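Local coordinates for protein putative branched-chain amino acid aminotransferase IlvE (Streptococcus mutans, PDB 4DQN) that probably catalyses the pyridoxal-phosphate-dependent exchange of amino groups between leucine, isoleucine or valine and 2-oxoglutarate, a last step in making branched-chain amino acids, at residues P22-S27 with E41-H46; L257-H262 with K334-W339. All blocks are in the same frame, centred on the assembly; numbering follows the deposited sequence.

Starting from the N terminus, the chain enters strand 24-30, turns back along strand 33-40, and contact 1 closes this loop of 13 residues by laying E41-H46 over the start of the hairpin; the end of that segment, L45 and H46, already pairs with the second subunit. Contact 2 closes a much longer loop of 71 residues: it joins helix 251-262, which packs on the mixed sheet, to the segment leading from helix 316-329 into strand 340-342, an outer strand of the antiparallel sheet that also holds 24-30. The two loops follow in series and neither nest nor cross. The centres of contacts 1 and 2 lie about 35 Å apart; the nearest atoms of contacts 1 and 2 are about 19 Å apart.

Contact 1 (P22-S27 with E41-H46); sequences PFRYIS and EDATLH
R24 curls against the 41-43 connection, which links strand 33-40, the second strand of an antiparallel hairpin with 24-30, to strand 44-48. A43 CB sits over one face of the guanidinium, 3.7 Å from R24 NH1, while R24 CD rests 3.5 Å from D42 O. The chain bends at both chi2 (108°) and chi3, which keeps the guanidinium close to the connection instead of letting it reach straight outward. Beside it the backbones themselves come close: E41 CA directs its hydrogen at P22 O, 3.4 Å away, in a CH...O contact. F23 lies alongside E41, with the ring and carboxylate planes inclined to each other, and the ring atom F23 CE1 touches E41 CG at 3.6 Å. Further along, I26 and L45 pass antiparallel and touch at their tips, I26 CD1 meeting L45 CD2 at 3.9 Å, a single apolar contact between two buried residues.

What positions these groups lies mostly in the next shell. R24 NE is bonded to T40 O, in the residue that also pairs with R24 through the backbone, and R24 NH1 makes a salt bridge to E49 of the second subunit, so one side chain serves both the connection and the dimer. L45 and H46 pair antiparallel with a strand of that subunit, carrying the sheet across the interface, and H46 ND1 bonds the same atom of its mate. The connection is stiffened from within by an Asx turn, D42 OD1 accepting from T44 N at 3.1 Å from above the carboxylate plane. H46 NE2 comes to the syn side of D42 OD2 at 2.7 Å, tilted 30° from the carboxylate plane, with the oxygen itself almost in the imidazole plane.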
ATOM      1  N   PRO A  22      17.905  21.521  -6.968  1.00 27.99           N
ATOM      2  CA  PRO A  22      18.944  21.080  -7.914  1.00 31.90           C
ATOM      3  C   PRO A  22      19.490  19.656  -7.720  1.00 30.59           C
ATOM      4  O   PRO A  22      19.720  18.992  -8.732  1.00 28.69           O
ATOM      5  CB  PRO A  22      20.072  22.098  -7.699  1.00 32.45           C
ATOM      6  CG  PRO A  22      19.378  23.329  -7.220  1.00 36.97           C
ATOM      7  CD  PRO A  22      18.222  22.836  -6.377  1.00 34.90           C
ATOM      8  N   PHE A  23      19.687  19.188  -6.486  1.00 26.91           N
ATOM      9  CA  PHE A  23      20.328  17.882  -6.280  1.00 28.61           C
ATOM     10  C   PHE A  23      19.534  16.957  -5.362  1.00 28.47           C
ATOM     11  O   PHE A  23      18.936  17.424  -4.391  1.00 25.88           O
ATOM     12  CB  PHE A  23      21.736  18.075  -5.696  1.00 30.20           C
ATOM     13  CG  PHE A  23      22.642  18.866  -6.583  1.00 32.62           C
ATOM     14  CD1 PHE A  23      23.245  18.270  -7.686  1.00 32.45           C
ATOM     15  CD2 PHE A  23      22.869  20.210  -6.336  1.00 34.15           C
ATOM     16  CE1 PHE A  23      24.067  19.006  -8.527  1.00 35.50           C
ATOM     17  CE2 PHE A  23      23.691  20.951  -7.168  1.00 33.81           C
ATOM     18  CZ  PHE A  23      24.287  20.351  -8.266  1.00 35.13           C
ATOM     19  N   ARG A  24      19.507  15.659  -5.686  1.00 25.88           N
ATOM     20  CA  ARG A  24      19.035  14.630  -4.748  1.00 28.53           C
ATOM     21  C   ARG A  24      20.098  13.582  -4.672  1.00 25.31           C
ATOM     22  O   ARG A  24      20.883  13.422  -5.610  1.00 24.96           O
ATOM     23  CB  ARG A  24      17.816  13.850  -5.243  1.00 29.95           C
ATOM     24  CG  ARG A  24      16.673  14.598  -5.758  1.00 40.62           C
ATOM     25  CD  ARG A  24      16.589  14.453  -7.252  1.00 29.07           C
ATOM     26  NE  ARG A  24      17.184  15.625  -7.821  1.00 39.34           N
ATOM     27  CZ  ARG A  24      16.639  16.825  -7.753  1.00 30.90           C
ATOM     28  NH1 ARG A  24      15.450  17.021  -7.168  1.00 28.24           N
ATOM     29  NH2 ARG A  24      17.287  17.828  -8.302  1.00 34.68           N
ATOM     30  N   TYR A  25      20.089  12.830  -3.576  1.00 27.44           N
ATOM     31  CA  TYR A  25      20.915  11.636  -3.439  1.00 23.73           C
ATOM     32  C   TYR A  25      20.171  10.424  -3.998  1.00 25.10           C
ATOM     33  O   TYR A  25      18.953  10.302  -3.843  1.00 23.81           O
ATOM     34  CB  TYR A  25      21.213  11.422  -1.959  1.00 24.67           C
ATOM     35  CG  TYR A  25      21.912  10.135  -1.579  1.00 26.46           C
ATOM     36  CD1 TYR A  25      21.203   8.937  -1.442  1.00 27.59           C
ATOM     37  CD2 TYR A  25      23.264  10.127  -1.299  1.00 25.54           C
ATOM     38  CE1 TYR A  25      21.842   7.767  -1.059  1.00 27.59           C
ATOM     39  CE2 TYR A  25      23.914   8.964  -0.916  1.00 31.15           C
ATOM     40  CZ  TYR A  25      23.201   7.794  -0.798  1.00 30.37           C
ATOM     41  OH  TYR A  25      23.856   6.649  -0.399  1.00 33.50           O
ATOM     42  N   ILE A  26      20.904   9.520  -4.637  1.00 25.24           N
ATOM     43  CA  ILE A  26      20.318   8.269  -5.107  1.00 24.93           C
ATOM     44  C   ILE A  26      21.347   7.144  -5.018  1.00 27.35           C
ATOM     45  O   ILE A  26      22.530   7.339  -5.301  1.00 26.26           O
ATOM     46  CB  ILE A  26      19.747   8.390  -6.556  1.00 25.63           C
ATOM     47  CG1 ILE A  26      18.880   7.180  -6.903  1.00 26.16           C
ATOM     48  CG2 ILE A  26      20.876   8.553  -7.587  1.00 26.08           C
ATOM     49  CD1 ILE A  26      18.011   7.384  -8.169  1.00 22.29           C
ATOM     50  N   SER A  27      20.889   5.970  -4.598  1.00 24.07           N
ATOM     51  CA  SER A  27      21.750   4.808  -4.438  1.00 26.01           C
ATOM     52  C   SER A  27      20.943   3.611  -4.900  1.00 28.60           C
ATOM     53  O   SER A  27      19.735   3.538  -4.639  1.00 25.22           O
ATOM     54  CB  SER A  27      22.164   4.640  -2.969  1.00 26.52           C
ATOM     55  OG  SER A  27      23.019   3.513  -2.788  1.00 26.46           O
ATOM     56  N   GLU A  41      20.983  15.334 -10.628  1.00 27.22           N
ATOM     57  CA  GLU A  41      20.160  16.491 -10.920  1.00 29.89           C
ATOM     58  C   GLU A  41      18.823  16.044 -11.476  1.00 27.45           C
ATOM     59  O   GLU A  41      17.945  16.865 -11.731  1.00 27.47           O
ATOM     60  CB  GLU A  41      20.870  17.399 -11.936  1.00 31.29           C
ATOM     61  CG  GLU A  41      22.218  17.913 -11.442  1.00 35.10           C
ATOM     62  CD  GLU A  41      22.843  18.898 -12.404  1.00 41.82           C
ATOM     63  OE1 GLU A  41      23.996  18.673 -12.822  1.00 46.69           O
ATOM     64  OE2 GLU A  41      22.169  19.890 -12.751  1.00 43.40           O
ATOM     65  N   ASP A  42      18.670  14.737 -11.667  1.00 25.25           N
ATOM     66  CA  ASP A  42      17.470  14.213 -12.325  1.00 28.30           C
ATOM     67  C   ASP A  42      16.421  13.897 -11.277  1.00 26.39           C
ATOM     68  O   ASP A  42      16.604  12.998 -10.458  1.00 28.42           O
ATOM     69  CB  ASP A  42      17.797  12.937 -13.102  1.00 26.12           C
ATOM     70  CG  ASP A  42      16.712  12.557 -14.083  1.00 26.74           C
ATOM     71  OD1 ASP A  42      15.654  13.231 -14.121  1.00 24.82           O
ATOM     72  OD2 ASP A  42      16.910  11.565 -14.819  1.00 30.03           O
ATOM     73  N   ALA A  43      15.318  14.631 -11.320  1.00 25.11           N
ATOM     74  CA  ALA A  43      14.236  14.463 -10.357  1.00 26.52           C
ATOM     75  C   ALA A  43      13.206  13.456 -10.861  1.00 27.12           C
ATOM     76  O   ALA A  43      12.165  13.257 -10.234  1.00 24.02           O
ATOM     77  CB  ALA A  43      13.580  15.812 -10.075  1.00 25.16           C
ATOM     78  N   THR A  44      13.503  12.824 -11.995  1.00 25.74           N
ATOM     79  CA  THR A  44      12.631  11.790 -12.550  1.00 26.47           C
ATOM     80  C   THR A  44      13.253  10.430 -12.277  1.00 25.93           C
ATOM     81  O   THR A  44      14.449  10.232 -12.520  1.00 26.69           O
ATOM     82  CB  THR A  44      12.443  11.969 -14.063  1.00 28.22           C
ATOM     83  OG1 THR A  44      11.827  13.233 -14.307  1.00 27.56           O
ATOM     84  CG2 THR A  44      11.526  10.886 -14.620  1.00 27.40           C
ATOM     85  N   LEU A  45      12.457   9.503 -11.739  1.00 24.86           N
ATOM     86  CA  LEU A  45      12.937   8.143 -11.528  1.00 26.20           C
ATOM     87  C   LEU A  45      12.580   7.318 -12.741  1.00 26.70           C
ATOM     88  O   LEU A  45      11.486   7.454 -13.291  1.00 26.29           O
ATOM     89  CB  LEU A  45      12.330   7.517 -10.268  1.00 24.03           C
ATOM     90  CG  LEU A  45      12.750   8.142  -8.933  1.00 23.50           C
ATOM     91  CD1 LEU A  45      11.826   7.658  -7.829  1.00 26.24           C
ATOM     92  CD2 LEU A  45      14.198   7.793  -8.589  1.00 22.83           C
ATOM     93  N   HIS A  46      13.511   6.471 -13.169  1.00 25.59           N
ATOM     94  CA  HIS A  46      13.322   5.668 -14.375  1.00 27.44           C
ATOM     95  C   HIS A  46      13.293   4.201 -13.961  1.00 27.04           C
ATOM     96  O   HIS A  46      14.333   3.602 -13.699  1.00 25.41           O
ATOM     97  CB  HIS A  46      14.473   5.949 -15.349  1.00 26.34           C
ATOM     98  CG  HIS A  46      14.711   7.413 -15.575  1.00 26.62           C
ATOM     99  ND1 HIS A  46      14.015   8.140 -16.515  1.00 26.51           N
ATOM    100  CD2 HIS A  46      15.536   8.292 -14.954  1.00 29.30           C
ATOM    101  CE1 HIS A  46      14.417   9.401 -16.484  1.00 28.25           C
ATOM    102  NE2 HIS A  46      15.334   9.521 -15.538  1.00 28.06           N
TER

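Contact 2 (L257-H262 with K334-W339); sequences LYLAEH and KAPEGW
Y258 and W339 meet obliquely, the tyrosine on the last turns of helix 251-262 and the tryptophan in the connection between helix 316-329 and strand 340-342. W339 CZ2 lies over one face of the Y258 ring, toward its rim, 3.5 Å from Y258 CG. Ring planes stand 57° apart, and Y258 CB fills in at the indole edge, in its plane. Y258 is sent off the helix toward the loop by its chi1 of -173°, which sets CG trans to N; one turn on, H262 CD2 covers the centre of its other face, so both faces of the phenol ring are covered, each by an atom of another ring.

The tight part continues at P336. Its CG sits 3.4 Å above the centre of the W339 ring system and also 3.6 Å from Y258 CE1, wedging into the angle between the two aromatic rings. L259 closes the inner side, L259 CD2 reaching W339 CH2 at 3.9 Å, with L325 and I328 of helix 316-329 behind it. A type II turn from P336 to W339, with G338 taking the positive phi (83°), brings proline and indole onto each other. Beyond the contact, F77 meets the indole at about a right angle and R78 makes a cation-pi contact with it.

The outer side is looser and wetter. E337 and G338 at the turn's crest are exposed, and the polar link from Y258 OH to the turn runs through a water, 3.1 Å from that hydroxyl and donating to E337 O at 3.2 Å. Helix and loop are therefore joined by fitted apolar surfaces, while the phenol hydroxyl at the margin finds its polar link through solvent, consistent with a join held chiefly by packing of carbon on carbon.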
ATOM      1  N   LEU A 257       7.859  12.705  24.701  1.00 33.87           N
ATOM      2  CA  LEU A 257       7.918  11.817  25.863  1.00 33.31           C
ATOM      3  C   LEU A 257       9.147  12.134  26.705  1.00 36.61           C
ATOM      4  O   LEU A 257       9.077  12.267  27.937  1.00 33.75           O
ATOM      5  CB  LEU A 257       8.043  10.378  25.373  1.00 33.19           C
ATOM      6  CG  LEU A 257       6.997   9.299  25.668  1.00 41.07           C
ATOM      7  CD1 LEU A 257       5.729   9.842  26.286  1.00 34.77           C
ATOM      8  CD2 LEU A 257       6.694   8.518  24.395  1.00 36.83           C
ATOM      9  N   TYR A 258      10.280  12.225  26.017  1.00 32.74           N
ATOM     10  CA  TYR A 258      11.565  12.470  26.646  1.00 35.03           C
ATOM     11  C   TYR A 258      11.585  13.840  27.316  1.00 32.23           C
ATOM     12  O   TYR A 258      11.922  13.949  28.492  1.00 33.68           O
ATOM     13  CB  TYR A 258      12.670  12.371  25.594  1.00 31.26           C
ATOM     14  CG  TYR A 258      14.074  12.449  26.138  1.00 32.02           C
ATOM     15  CD1 TYR A 258      14.641  13.666  26.498  1.00 30.45           C
ATOM     16  CD2 TYR A 258      14.844  11.309  26.262  1.00 33.41           C
ATOM     17  CE1 TYR A 258      15.929  13.734  26.990  1.00 33.10           C
ATOM     18  CE2 TYR A 258      16.134  11.366  26.754  1.00 37.52           C
ATOM     19  CZ  TYR A 258      16.672  12.581  27.109  1.00 32.03           C
ATOM     20  OH  TYR A 258      17.965  12.639  27.585  1.00 33.72           O
ATOM     21  N   LEU A 259      11.217  14.883  26.576  1.00 34.59           N
ATOM     22  CA  LEU A 259      11.289  16.246  27.113  1.00 28.69           C
ATOM     23  C   LEU A 259      10.293  16.462  28.247  1.00 34.57           C
ATOM     24  O   LEU A 259      10.627  17.084  29.253  1.00 34.87           O
ATOM     25  CB  LEU A 259      11.089  17.290  26.012  1.00 30.71           C
ATOM     26  CG  LEU A 259      12.132  17.245  24.892  1.00 30.08           C
ATOM     27  CD1 LEU A 259      11.809  18.244  23.796  1.00 26.57           C
ATOM     28  CD2 LEU A 259      13.533  17.496  25.464  1.00 27.67           C
ATOM     29  N   ALA A 260       9.080  15.937  28.100  1.00 31.67           N
ATOM     30  CA  ALA A 260       8.079  16.033  29.164  1.00 32.34           C
ATOM     31  C   ALA A 260       8.639  15.550  30.504  1.00 34.82           C
ATOM     32  O   ALA A 260       8.467  16.205  31.541  1.00 35.55           O
ATOM     33  CB  ALA A 260       6.822  15.244  28.791  1.00 31.90           C
ATOM     34  N   GLU A 261       9.312  14.404  30.480  1.00 33.24           N
ATOM     35  CA  GLU A 261       9.914  13.854  31.691  1.00 36.89           C
ATOM     36  C   GLU A 261      11.147  14.642  32.121  1.00 37.30           C
ATOM     37  O   GLU A 261      11.204  15.158  33.241  1.00 37.29           O
ATOM     38  CB  GLU A 261      10.293  12.375  31.498  1.00 34.86           C
ATOM     39  CG  GLU A 261      10.921  11.725  32.749  1.00 39.16           C
ATOM     40  CD  GLU A 261      11.270  10.258  32.560  1.00 40.31           C
ATOM     41  OE1 GLU A 261      10.827   9.652  31.557  1.00 40.24           O
ATOM     42  OE2 GLU A 261      11.990   9.703  33.417  1.00 38.49           O
ATOM     43  N   HIS A 262      12.136  14.738  31.235  1.00 36.02           N
ATOM     44  CA  HIS A 262      13.467  15.200  31.649  1.00 38.16           C
ATOM     45  C   HIS A 262      13.623  16.720  31.733  1.00 37.86           C
ATOM     46  O   HIS A 262      14.598  17.218  32.307  1.00 37.11           O
ATOM     47  CB  HIS A 262      14.550  14.568  30.763  1.00 35.85           C
ATOM     48  CG  HIS A 262      14.590  13.071  30.849  1.00 40.04           C
ATOM     49  ND1 HIS A 262      14.909  12.406  32.013  1.00 44.75           N
ATOM     50  CD2 HIS A 262      14.330  12.112  29.927  1.00 38.28           C
ATOM     51  CE1 HIS A 262      14.852  11.101  31.803  1.00 40.71           C
ATOM     52  NE2 HIS A 262      14.502  10.897  30.546  1.00 37.28           N
ATOM     53  N   LYS A 334      19.479  24.091  24.832  1.00 30.86           N
ATOM     54  CA  LYS A 334      20.439  22.982  24.948  1.00 30.72           C
ATOM     55  C   LYS A 334      19.770  21.636  24.677  1.00 31.64           C
ATOM     56  O   LYS A 334      18.695  21.346  25.221  1.00 29.54           O
ATOM     57  CB  LYS A 334      21.083  22.927  26.332  1.00 32.00           C
ATOM     58  CG  LYS A 334      22.339  22.050  26.374  1.00 34.09           C
ATOM     59  CD  LYS A 334      22.617  21.524  27.781  1.00 37.21           C
ATOM     60  CE  LYS A 334      24.092  21.236  28.010  1.00 36.96           C
ATOM     61  NZ  LYS A 334      24.778  20.547  26.885  1.00 41.20           N
ATOM     62  N   ALA A 335      20.417  20.810  23.859  1.00 30.96           N
ATOM     63  CA  ALA A 335      19.824  19.543  23.422  1.00 30.16           C
ATOM     64  C   ALA A 335      20.151  18.404  24.354  1.00 30.04           C
ATOM     65  O   ALA A 335      21.181  18.430  25.033  1.00 32.35           O
ATOM     66  CB  ALA A 335      20.321  19.193  22.036  1.00 30.97           C
ATOM     67  N   PRO A 336      19.292  17.373  24.376  1.00 30.55           N
ATOM     68  CA  PRO A 336      19.741  16.149  25.041  1.00 31.29           C
ATOM     69  C   PRO A 336      20.955  15.602  24.301  1.00 31.65           C
ATOM     70  O   PRO A 336      21.142  15.925  23.120  1.00 29.49           O
ATOM     71  CB  PRO A 336      18.544  15.196  24.870  1.00 30.53           C
ATOM     72  CG  PRO A 336      17.353  16.108  24.737  1.00 29.72           C
ATOM     73  CD  PRO A 336      17.876  17.299  23.957  1.00 29.96           C
ATOM     74  N   GLU A 337      21.772  14.800  24.980  1.00 31.62           N
ATOM     75  CA  GLU A 337      22.929  14.165  24.354  1.00 36.41           C
ATOM     76  C   GLU A 337      22.535  13.320  23.138  1.00 33.01           C
ATOM     77  O   GLU A 337      21.572  12.557  23.195  1.00 34.30           O
ATOM     78  CB  GLU A 337      23.635  13.274  25.376  1.00 39.22           C
ATOM     79  CG  GLU A 337      25.072  12.943  25.033  1.00 44.49           C
ATOM     80  CD  GLU A 337      26.004  14.113  25.282  1.00 60.55           C
ATOM     81  OE1 GLU A 337      25.512  15.212  25.644  1.00 60.53           O
ATOM     82  OE2 GLU A 337      27.233  13.933  25.121  1.00 65.68           O
ATOM     83  N   GLY A 338      23.269  13.478  22.039  1.00 33.27           N
ATOM     84  CA  GLY A 338      23.096  12.631  20.867  1.00 37.68           C
ATOM     85  C   GLY A 338      21.978  12.997  19.905  1.00 34.20           C
ATOM     86  O   GLY A 338      21.804  12.324  18.894  1.00 37.58           O
ATOM     87  N   TRP A 339      21.212  14.044  20.207  1.00 31.11           N
ATOM     88  CA  TRP A 339      20.071  14.417  19.364  1.00 31.85           C
ATOM     89  C   TRP A 339      20.428  15.243  18.136  1.00 31.57           C
ATOM     90  O   TRP A 339      19.822  15.085  17.073  1.00 33.06           O
ATOM     91  CB  TRP A 339      19.023  15.191  20.166  1.00 32.01           C
ATOM     92  CG  TRP A 339      18.159  14.339  21.041  1.00 31.16           C
ATOM     93  CD1 TRP A 339      18.445  13.093  21.524  1.00 31.92           C
ATOM     94  CD2 TRP A 339      16.867  14.682  21.549  1.00 29.13           C
ATOM     95  NE1 TRP A 339      17.405  12.642  22.308  1.00 32.11           N
ATOM     96  CE2 TRP A 339      16.425  13.600  22.338  1.00 32.84           C
ATOM     97  CE3 TRP A 339      16.042  15.806  21.417  1.00 28.51           C
ATOM     98  CZ2 TRP A 339      15.180  13.606  22.992  1.00 31.61           C
ATOM     99  CZ3 TRP A 339      14.812  15.814  22.070  1.00 29.80           C
ATOM    100  CH2 TRP A 339      14.396  14.719  22.849  1.00 27.63           C
TER
HETATM  101  O   HOH W   1      19.860  11.204  25.536  1.00 41.93           O